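Local coordinates for ethanolamine utilization protein EutL (PDB 4TME), which forms trimeric shell tiles of the bacterial ethanolamine-utilization microcompartment and binds ethanolamine, which probably acts allosterically on the opening of its pore, at residues Leu36-Ala41 with Ile84-Gly89; Cys43-Tyr48 with Val110-Ala115; Met158-Ala163 with Glu205-Val210. All blocks are in the same frame, centred on the assembly; numbering follows the deposited sequence.

Interaction 1 (Leu36-Ala41 with Ile84-Gly89); sequences LGLITA and IGILAG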
loop_
_atom_site.group_PDB
_atom_site.type_symbol
_atom_site.label_atom_id
_atom_site.label_comp_id
_atom_site.label_asym_id
_atom_site.label_seq_id
_atom_site.Cartn_x
_atom_site.Cartn_y
_atom_site.Cartn_z
ATOM N N LEU C 36 0.697 -19.676 19.347
ATOM C CA LEU C 36 0.444 -18.322 18.842
ATOM C C LEU C 36 -0.952 -17.833 19.194
ATOM O O LEU C 36 -1.901 -18.602 19.176
ATOM C CB LEU C 36 0.602 -18.265 17.317
ATOM C CG LEU C 36 1.925 -18.771 16.731
ATOM C CD1 LEU C 36 1.830 -18.680 15.196
ATOM C CD2 LEU C 36 3.100 -17.987 17.257
ATOM N N GLY C 37 -1.066 -16.546 19.497
ATOM C CA GLY C 37 -2.352 -15.897 19.638
ATOM C C GLY C 37 -2.461 -14.864 18.530
ATOM O O GLY C 37 -1.550 -14.068 18.339
ATOM N N LEU C 38 -3.569 -14.919 17.792
ATOM C CA LEU C 38 -3.830 -14.094 16.618
ATOM C C LEU C 38 -4.944 -13.092 16.927
ATOM O O LEU C 38 -5.981 -13.482 17.485
ATOM C CB LEU C 38 -4.261 -14.971 15.431
ATOM C CG LEU C 38 -3.467 -16.221 15.040
ATOM C CD1 LEU C 38 -4.217 -17.025 13.966
ATOM C CD2 LEU C 38 -2.088 -15.850 14.533
ATOM N N ILE C 39 -4.778 -11.837 16.513
ATOM C CA ILE C 39 -5.825 -10.846 16.702
ATOM C C ILE C 39 -5.888 -9.872 15.537
ATOM O O ILE C 39 -4.854 -9.478 14.987
ATOM C CB ILE C 39 -5.624 -10.073 18.038
ATOM C CG1 ILE C 39 -6.837 -9.196 18.349
ATOM C CG2 ILE C 39 -4.332 -9.280 18.037
ATOM C CD1 ILE C 39 -6.809 -8.657 19.800
ATOM N N THR C 40 -7.111 -9.509 15.152
ATOM C CA THR C 40 -7.336 -8.389 14.236
ATOM C C THR C 40 -8.332 -7.421 14.836
ATOM O O THR C 40 -9.165 -7.788 15.673
ATOM C CB THR C 40 -7.855 -8.826 12.846
ATOM O OG1 THR C 40 -9.169 -9.366 12.960
ATOM C CG2 THR C 40 -6.937 -9.862 12.222
ATOM N N ALA C 41 -8.241 -6.178 14.401
ATOM C CA ALA C 41 -9.052 -5.103 14.943
ATOM C C ALA C 41 -9.167 -3.977 13.913
ATOM O O ALA C 41 -8.437 -3.971 12.922
ATOM C CB ALA C 41 -8.428 -4.588 16.230
ATOM N N ILE C 84 -3.148 -6.853 11.964
ATOM C CA ILE C 84 -3.010 -8.221 12.464
ATOM C C ILE C 84 -1.854 -8.232 13.457
ATOM O O ILE C 84 -0.764 -7.679 13.210
ATOM C CB ILE C 84 -2.783 -9.271 11.343
ATOM C CG1 ILE C 84 -2.712 -10.673 12.008
ATOM C CG2 ILE C 84 -1.555 -8.903 10.481
ATOM C CD1 ILE C 84 -2.899 -11.812 11.100
ATOM N N GLY C 85 -2.112 -8.815 14.628
ATOM C CA GLY C 85 -1.102 -8.960 15.651
ATOM C C GLY C 85 -0.937 -10.432 16.000
ATOM O O GLY C 85 -1.925 -11.175 16.009
ATOM N N ILE C 86 0.301 -10.864 16.240
ATOM C CA ILE C 86 0.560 -12.232 16.673
ATOM C C ILE C 86 1.429 -12.242 17.912
ATOM O O ILE C 86 2.543 -11.696 17.929
ATOM C CB ILE C 86 1.244 -13.086 15.567
ATOM C CG1 ILE C 86 0.381 -13.091 14.309
ATOM C CG2 ILE C 86 1.448 -14.555 16.058
ATOM C CD1 ILE C 86 0.941 -13.888 13.130
ATOM N N LEU C 87 0.884 -12.843 18.964
ATOM C CA LEU C 87 1.605 -13.120 20.196
ATOM C C LEU C 87 2.153 -14.535 20.150
ATOM O O LEU C 87 1.507 -15.422 19.599
ATOM C CB LEU C 87 0.680 -12.992 21.415
ATOM C CG LEU C 87 0.122 -11.604 21.709
ATOM C CD1 LEU C 87 -0.926 -11.748 22.820
ATOM C CD2 LEU C 87 1.229 -10.682 22.160
ATOM N N ALA C 88 3.334 -14.748 20.710
ATOM C CA ALA C 88 3.876 -16.103 20.830
ATOM C C ALA C 88 4.291 -16.363 22.277
ATOM O O ALA C 88 4.794 -15.488 22.974
ATOM C CB ALA C 88 5.054 -16.318 19.891
ATOM N N GLY C 89 4.074 -17.592 22.716
ATOM C CA GLY C 89 4.439 -17.976 24.064
ATOM C C GLY C 89 4.665 -19.470 24.134
ATOM O O GLY C 89 4.469 -20.174 23.152
#

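Interaction 2 (Cys43-Tyr48 with Val110-Ala115); sequences CDDVTY and VGFVSA. With ETA (ethanolamine), chain K; ETA (ethanolamine), chain J.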
loop_
_atom_site.group_PDB
_atom_site.type_symbol
_atom_site.label_atom_id
_atom_site.label_comp_id
_atom_site.label_asym_id
_atom_site.label_seq_id
_atom_site.Cartn_x
_atom_site.Cartn_y
_atom_site.Cartn_z
ATOM N N CYS C 43 -8.445 -0.808 14.461
ATOM C CA CYS C 43 -7.573 0.323 14.823
ATOM C C CYS C 43 -6.177 -0.181 15.136
ATOM O O CYS C 43 -5.966 -0.866 16.138
ATOM C CB CYS C 43 -8.128 1.092 16.016
ATOM S SG CYS C 43 -7.042 2.474 16.497
ATOM N N ASP C 44 -5.225 0.117 14.268
ATOM C CA ASP C 44 -3.906 -0.490 14.423
ATOM C C ASP C 44 -3.115 0.037 15.635
ATOM O O ASP C 44 -2.633 -0.758 16.438
ATOM C CB ASP C 44 -3.080 -0.368 13.113
ATOM C CG ASP C 44 -2.883 1.063 12.612
ATOM O OD1 ASP C 44 -3.566 1.998 13.065
ATOM O OD2 ASP C 44 -2.022 1.213 11.689
ATOM N N ASP C 45 -3.000 1.346 15.832
ATOM C CA ASP C 45 -2.101 1.813 16.893
ATOM C C ASP C 45 -2.649 1.509 18.295
ATOM O O ASP C 45 -1.857 1.269 19.230
ATOM C CB ASP C 45 -1.820 3.299 16.719
ATOM C CG ASP C 45 -1.135 3.577 15.409
ATOM O OD1 ASP C 45 0.004 3.079 15.239
ATOM O OD2 ASP C 45 -1.794 4.209 14.537
ATOM N N VAL C 46 -3.979 1.484 18.453
ATOM C CA VAL C 46 -4.555 1.000 19.731
ATOM C C VAL C 46 -4.173 -0.460 19.925
ATOM O O VAL C 46 -3.792 -0.868 21.030
ATOM C CB VAL C 46 -6.086 1.176 19.789
ATOM C CG1 VAL C 46 -6.710 0.363 20.969
ATOM C CG2 VAL C 46 -6.415 2.662 19.939
ATOM N N THR C 47 -4.247 -1.247 18.859
ATOM C CA THR C 47 -3.904 -2.658 18.983
ATOM C C THR C 47 -2.429 -2.858 19.301
ATOM O O THR C 47 -2.083 -3.690 20.128
ATOM C CB THR C 47 -4.301 -3.419 17.713
ATOM O OG1 THR C 47 -5.720 -3.308 17.574
ATOM C CG2 THR C 47 -3.935 -4.907 17.799
ATOM N N TYR C 48 -1.547 -2.076 18.687
ATOM C CA TYR C 48 -0.119 -2.190 18.993
ATOM C C TYR C 48 0.159 -1.854 20.468
ATOM O O TYR C 48 1.007 -2.490 21.129
ATOM C CB TYR C 48 0.694 -1.257 18.082
ATOM C CG TYR C 48 0.627 -1.639 16.612
ATOM C CD1 TYR C 48 0.611 -2.976 16.215
ATOM C CD2 TYR C 48 0.518 -0.665 15.638
ATOM C CE1 TYR C 48 0.525 -3.320 14.855
ATOM C CE2 TYR C 48 0.441 -0.990 14.285
ATOM C CZ TYR C 48 0.461 -2.330 13.905
ATOM O OH TYR C 48 0.396 -2.686 12.571
ATOM N N VAL C 110 -9.199 3.703 25.681
ATOM C CA VAL C 110 -8.211 4.331 24.821
ATOM C C VAL C 110 -8.795 4.440 23.417
ATOM O O VAL C 110 -9.809 3.816 23.104
ATOM C CB VAL C 110 -6.877 3.557 24.800
ATOM C CG1 VAL C 110 -6.194 3.641 26.174
ATOM C CG2 VAL C 110 -7.093 2.111 24.389
ATOM N N GLY C 111 -8.190 5.280 22.592
ATOM C CA GLY C 111 -8.618 5.387 21.212
ATOM C C GLY C 111 -8.132 6.653 20.564
ATOM O O GLY C 111 -7.615 7.525 21.244
ATOM N N PHE C 112 -8.292 6.726 19.252
ATOM C CA PHE C 112 -8.060 7.965 18.533
ATOM C C PHE C 112 -9.127 8.971 18.945
ATOM O O PHE C 112 -10.215 8.613 19.382
ATOM C CB PHE C 112 -8.079 7.734 17.026
ATOM C CG PHE C 112 -6.790 7.209 16.475
ATOM C CD1 PHE C 112 -6.297 5.960 16.872
ATOM C CD2 PHE C 112 -6.057 7.952 15.563
ATOM C CE1 PHE C 112 -5.094 5.477 16.379
ATOM C CE2 PHE C 112 -4.864 7.467 15.053
ATOM C CZ PHE C 112 -4.380 6.213 15.464
ATOM N N VAL C 113 -8.780 10.242 18.843
ATOM C CA VAL C 113 -9.662 11.330 19.196
ATOM C C VAL C 113 -9.996 12.146 17.959
ATOM O O VAL C 113 -9.134 12.398 17.126
ATOM C CB VAL C 113 -9.011 12.240 20.246
ATOM C CG1 VAL C 113 -9.898 13.453 20.537
ATOM C CG2 VAL C 113 -8.753 11.446 21.520
ATOM N N SER C 114 -11.257 12.528 17.834
ATOM C CA SER C 114 -11.690 13.339 16.704
ATOM C C SER C 114 -11.217 14.786 16.821
ATOM O O SER C 114 -11.271 15.373 17.893
ATOM C CB SER C 114 -13.219 13.327 16.589
ATOM O OG SER C 114 -13.617 14.243 15.564
ATOM N N ALA C 115 -10.805 15.363 15.688
ATOM C CA ALA C 115 -10.378 16.762 15.636
ATOM C C ALA C 115 -11.420 17.680 14.982
ATOM O O ALA C 115 -11.197 18.890 14.888
ATOM C CB ALA C 115 -9.038 16.863 14.880
HETATM C CA ETA K . -4.808 4.979 12.376
HETATM N N ETA K . -4.631 3.974 11.350
HETATM C C ETA K . -6.272 5.092 12.774
HETATM O O ETA K . -6.816 3.867 13.193
HETATM C CA ETA J . 2.272 3.800 12.742
HETATM N N ETA J . 1.364 2.717 13.005
HETATM C C ETA J . 1.451 5.033 12.431
HETATM O O ETA J . 0.784 4.876 11.191
#

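Interaction 3 (Met158-Ala163 with Glu205-Val210); sequences MYALDA and EAVQSV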
loop_
_atom_site.group_PDB
_atom_site.type_symbol
_atom_site.label_atom_id
_atom_site.label_comp_id
_atom_site.label_asym_id
_atom_site.label_seq_id
_atom_site.Cartn_x
_atom_site.Cartn_y
_atom_site.Cartn_z
ATOM N N MET C 158 3.336 15.729 10.728
ATOM C CA MET C 158 4.634 16.402 10.615
ATOM C C MET C 158 4.653 17.731 11.372
ATOM O O MET C 158 5.601 18.047 12.092
ATOM C CB MET C 158 4.986 16.622 9.139
ATOM C CG MET C 158 5.168 15.313 8.322
ATOM S SD MET C 158 6.345 14.124 8.981
ATOM C CE MET C 158 7.813 15.114 8.875
ATOM N N TYR C 159 3.614 18.524 11.190
ATOM C CA TYR C 159 3.474 19.798 11.876
ATOM C C TYR C 159 3.430 19.598 13.387
ATOM O O TYR C 159 4.111 20.285 14.138
ATOM C CB TYR C 159 2.201 20.486 11.373
ATOM C CG TYR C 159 1.922 21.848 11.949
ATOM C CD1 TYR C 159 2.494 22.984 11.394
ATOM C CD2 TYR C 159 1.043 22.005 13.010
ATOM C CE1 TYR C 159 2.222 24.227 11.898
ATOM C CE2 TYR C 159 0.758 23.248 13.524
ATOM C CZ TYR C 159 1.350 24.358 12.962
ATOM O OH TYR C 159 1.069 25.600 13.476
ATOM N N ALA C 160 2.631 18.636 13.813
ATOM C CA ALA C 160 2.386 18.442 15.236
ATOM C C ALA C 160 3.568 17.760 15.940
ATOM O O ALA C 160 3.809 17.993 17.119
ATOM C CB ALA C 160 1.087 17.639 15.428
ATOM N N LEU C 161 4.291 16.902 15.220
ATOM C CA LEU C 161 5.520 16.323 15.748
ATOM C C LEU C 161 6.554 17.403 16.064
ATOM O O LEU C 161 7.193 17.391 17.119
ATOM C CB LEU C 161 6.106 15.306 14.767
ATOM C CG LEU C 161 5.538 13.888 14.791
ATOM C CD1 LEU C 161 6.265 13.026 13.766
ATOM C CD2 LEU C 161 5.614 13.246 16.179
ATOM N N ASP C 162 6.707 18.368 15.158
ATOM C CA ASP C 162 7.613 19.473 15.416
ATOM C C ASP C 162 7.191 20.229 16.675
ATOM O O ASP C 162 8.027 20.557 17.521
ATOM C CB ASP C 162 7.668 20.421 14.212
ATOM C CG ASP C 162 8.649 21.567 14.423
ATOM O OD1 ASP C 162 9.869 21.305 14.433
ATOM O OD2 ASP C 162 8.197 22.706 14.588
ATOM N N ALA C 163 5.898 20.483 16.803
ATOM C CA ALA C 163 5.368 21.149 17.985
ATOM C C ALA C 163 5.657 20.360 19.261
ATOM O O ALA C 163 6.034 20.944 20.281
ATOM C CB ALA C 163 3.886 21.353 17.831
ATOM N N GLU C 205 -2.864 19.434 20.450
ATOM C CA GLU C 205 -3.216 20.830 20.206
ATOM C C GLU C 205 -2.836 21.220 18.783
ATOM O O GLU C 205 -3.601 21.909 18.084
ATOM C CB GLU C 205 -2.516 21.751 21.208
ATOM C CG GLU C 205 -2.932 23.211 21.064
ATOM C CD GLU C 205 -2.165 24.134 21.986
ATOM O OE1 GLU C 205 -1.498 23.630 22.915
ATOM O OE2 GLU C 205 -2.230 25.364 21.776
ATOM N N ALA C 206 -1.673 20.756 18.329
ATOM C CA ALA C 206 -1.211 21.106 16.986
ATOM C C ALA C 206 -2.063 20.438 15.893
ATOM O O ALA C 206 -2.377 21.062 14.875
ATOM C CB ALA C 206 0.251 20.732 16.815
ATOM N N VAL C 207 -2.452 19.181 16.089
ATOM C CA VAL C 207 -3.321 18.523 15.120
ATOM C C VAL C 207 -4.662 19.258 15.050
ATOM O O VAL C 207 -5.183 19.515 13.957
ATOM C CB VAL C 207 -3.556 17.026 15.449
ATOM C CG1 VAL C 207 -4.545 16.435 14.456
ATOM C CG2 VAL C 207 -2.236 16.234 15.381
ATOM N N GLN C 208 -5.194 19.657 16.200
ATOM C CA GLN C 208 -6.488 20.335 16.209
ATOM C C GLN C 208 -6.359 21.674 15.489
ATOM O O GLN C 208 -7.285 22.118 14.804
ATOM C CB GLN C 208 -7.011 20.524 17.643
ATOM C CG GLN C 208 -7.431 19.173 18.229
ATOM C CD GLN C 208 -8.261 19.255 19.488
ATOM O OE1 GLN C 208 -8.588 20.343 19.980
ATOM N NE2 GLN C 208 -8.638 18.078 20.013
ATOM N N SER C 209 -5.200 22.300 15.639
ATOM C CA SER C 209 -4.955 23.589 15.008
ATOM C C SER C 209 -5.012 23.464 13.492
ATOM O O SER C 209 -5.617 24.307 12.823
ATOM C CB SER C 209 -3.605 24.164 15.426
ATOM O OG SER C 209 -3.374 25.386 14.740
ATOM N N VAL C 210 -4.398 22.413 12.953
ATOM C CA VAL C 210 -4.383 22.220 11.496
ATOM C C VAL C 210 -5.788 21.900 11.019
ATOM O O VAL C 210 -6.263 22.424 10.003
ATOM C CB VAL C 210 -3.408 21.096 11.053
ATOM C CG1 VAL C 210 -3.469 20.885 9.548
ATOM C CG2 VAL C 210 -1.985 21.466 11.432
HETATM O O HOH W 1 -2.015 25.491 12.442
#

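Interaction 1 (Leu36-Ala41 with Ile84-Gly89)
G37 and L87 exchange a reciprocal pair of backbone hydrogen bonds, G37 N to L87 O and L87 N to G37 O, both 2.8 Å long. I39 and G85 repeat the pattern two residues on: I39 N donates to G85 O at 3.0 Å and G85 N to I39 O at 2.8 Å, the latter with an N-H...O angle of 168°. With the segment axes at 164°, this is a regular antiparallel ladder, in which L36-A88 and L38-I86 are non-hydrogen-bonded pairs. CA-H...O contacts fill in between, as from L36 CA to L87 O at 3.2 Å.

The apolar contacts gather on the face bearing L36, L38, I86 and A88. L36 has CG anti to its carbonyl carbon (chi1 -54°), and its CD2 swings across to A88 CB at 3.7 Å. L38 and I86 lie side by side, L38 CD2 meeting I86 CG1 at 3.7 Å. On the other face, I39 CG2 lies over the glycine backbone, 4.0 Å from G85 CA.

These are the two central strands of a four-stranded BMC-domain sheet, flanked by strands 10-16 and 61-67. Helix 92-106 packs on the I39 and L87 face, while L155 and M158 of a second subunit meet L38 and I86.

Interaction 2 (Cys43-Tyr48 with Val110-Ala115)
V46 and G111 bring the backbones closest, CA to CA 6.2 Å, where the first turn of helix 44-57, with C43 at the N-cap position, meets the start of the 110-115 segment; at G111's backbone angles a CB would be jammed against the carbonyl O of V110. V46 CG2 rests on G111 CA at 3.7 Å, and V46 CG1 touches V110 CG2.

The F112 ring is met from several directions. C43 SG, placed anti to its backbone N (chi1 179°), makes an oblique sulfur-aromatic contact, 3.6 Å from F112 CE1. D45 OD2 lies in the ring plane at the edge, 3.4 Å from F112 CZ, with carboxylate and ring planes 33° apart. The C of one ethanolamine lies over one ring face, offset toward the rim; its CA comes within 3.4 Å of F112 CZ, and its N donates to D44 OD1 at 2.8 Å. The second ethanolamine gives its N to D45 OD1 at 2.6 Å. Two adjacent carboxylates thus serve two ligands, and each would probably stabilise a protonated amine.

E82 and T182 complete the polar grip on the first ligand, and T180 bonds the second. Strand 83-89 packs against D44 and Y48, while strands 122-128 and 146-152 back the site through Y124, which meets the F112 ring, and V151.

Interaction 3 (Met158-Ala163 with Glu205-Val210)
Y159 reaches across to A206 and V210. From CB the ring is carried out by a first torsion that sets CG anti to the backbone N (chi1 -178°), and CG already lies 4.0 Å from V210 CG2. The next atom, CD2, comes within 3.5 Å of the same V210 CG2, which meets the ring obliquely; the two side chains slide past each other in opposite directions. A206 O sits near the ring plane at its edge, 4.0 Å from Y159 CD2, and CE2 still touches both partners. At the tip, Y159 OH lies 3.3 Å from a water that, in the given conformer of S209, is 2.7 Å from S209 OG, at best a weak water link between the two helices.

The segments belong to helices 154-167 and 193-212 of the second BMC domain, two helices of its alpha/beta fold. The two segments run roughly antiparallel, their axes at 144° and 8.3 Å apart at closest approach. Alanines permit this close approach: A160 and A206 are the nearest pair by CA, and A160 CB meets A206 CB at 3.5 Å, tighter than usual van der Waals contact.

A163 CB also packs on A206 CB, and A160 CB reaches V207 CG2 at 3.6 Å. F203, one turn before V207 on helix 193-212, extends the packing onto A160 and L161. Beyond the pair, a third subunit lays K14 against Y159, and its S20 N donates to D162 OD1.

Overall arrangement
Interactions 1 and 2 share the first BMC domain and interlock along the chain: strand 35-41 runs on into helix 44-57, and A41 CB touches T47 OG1 at 3.3 Å. Interaction 3 lies in the second domain, across the chain's centre from interaction 1, their centres about 32 Å apart. All touching residues of interaction 1 are buried; interactions 2 and 3 are mostly buried but include partly exposed V110 and G111, and Y159 and A163. Chemistry follows place: backbone hydrogen bonds join strands in interaction 1, carboxylates serve both ligand sites and the F112 ring one of them in interaction 2, and apolar contacts join helices in interaction 3, with at most a weak water link. Interactions 1 and 3 both meet neighbouring subunits.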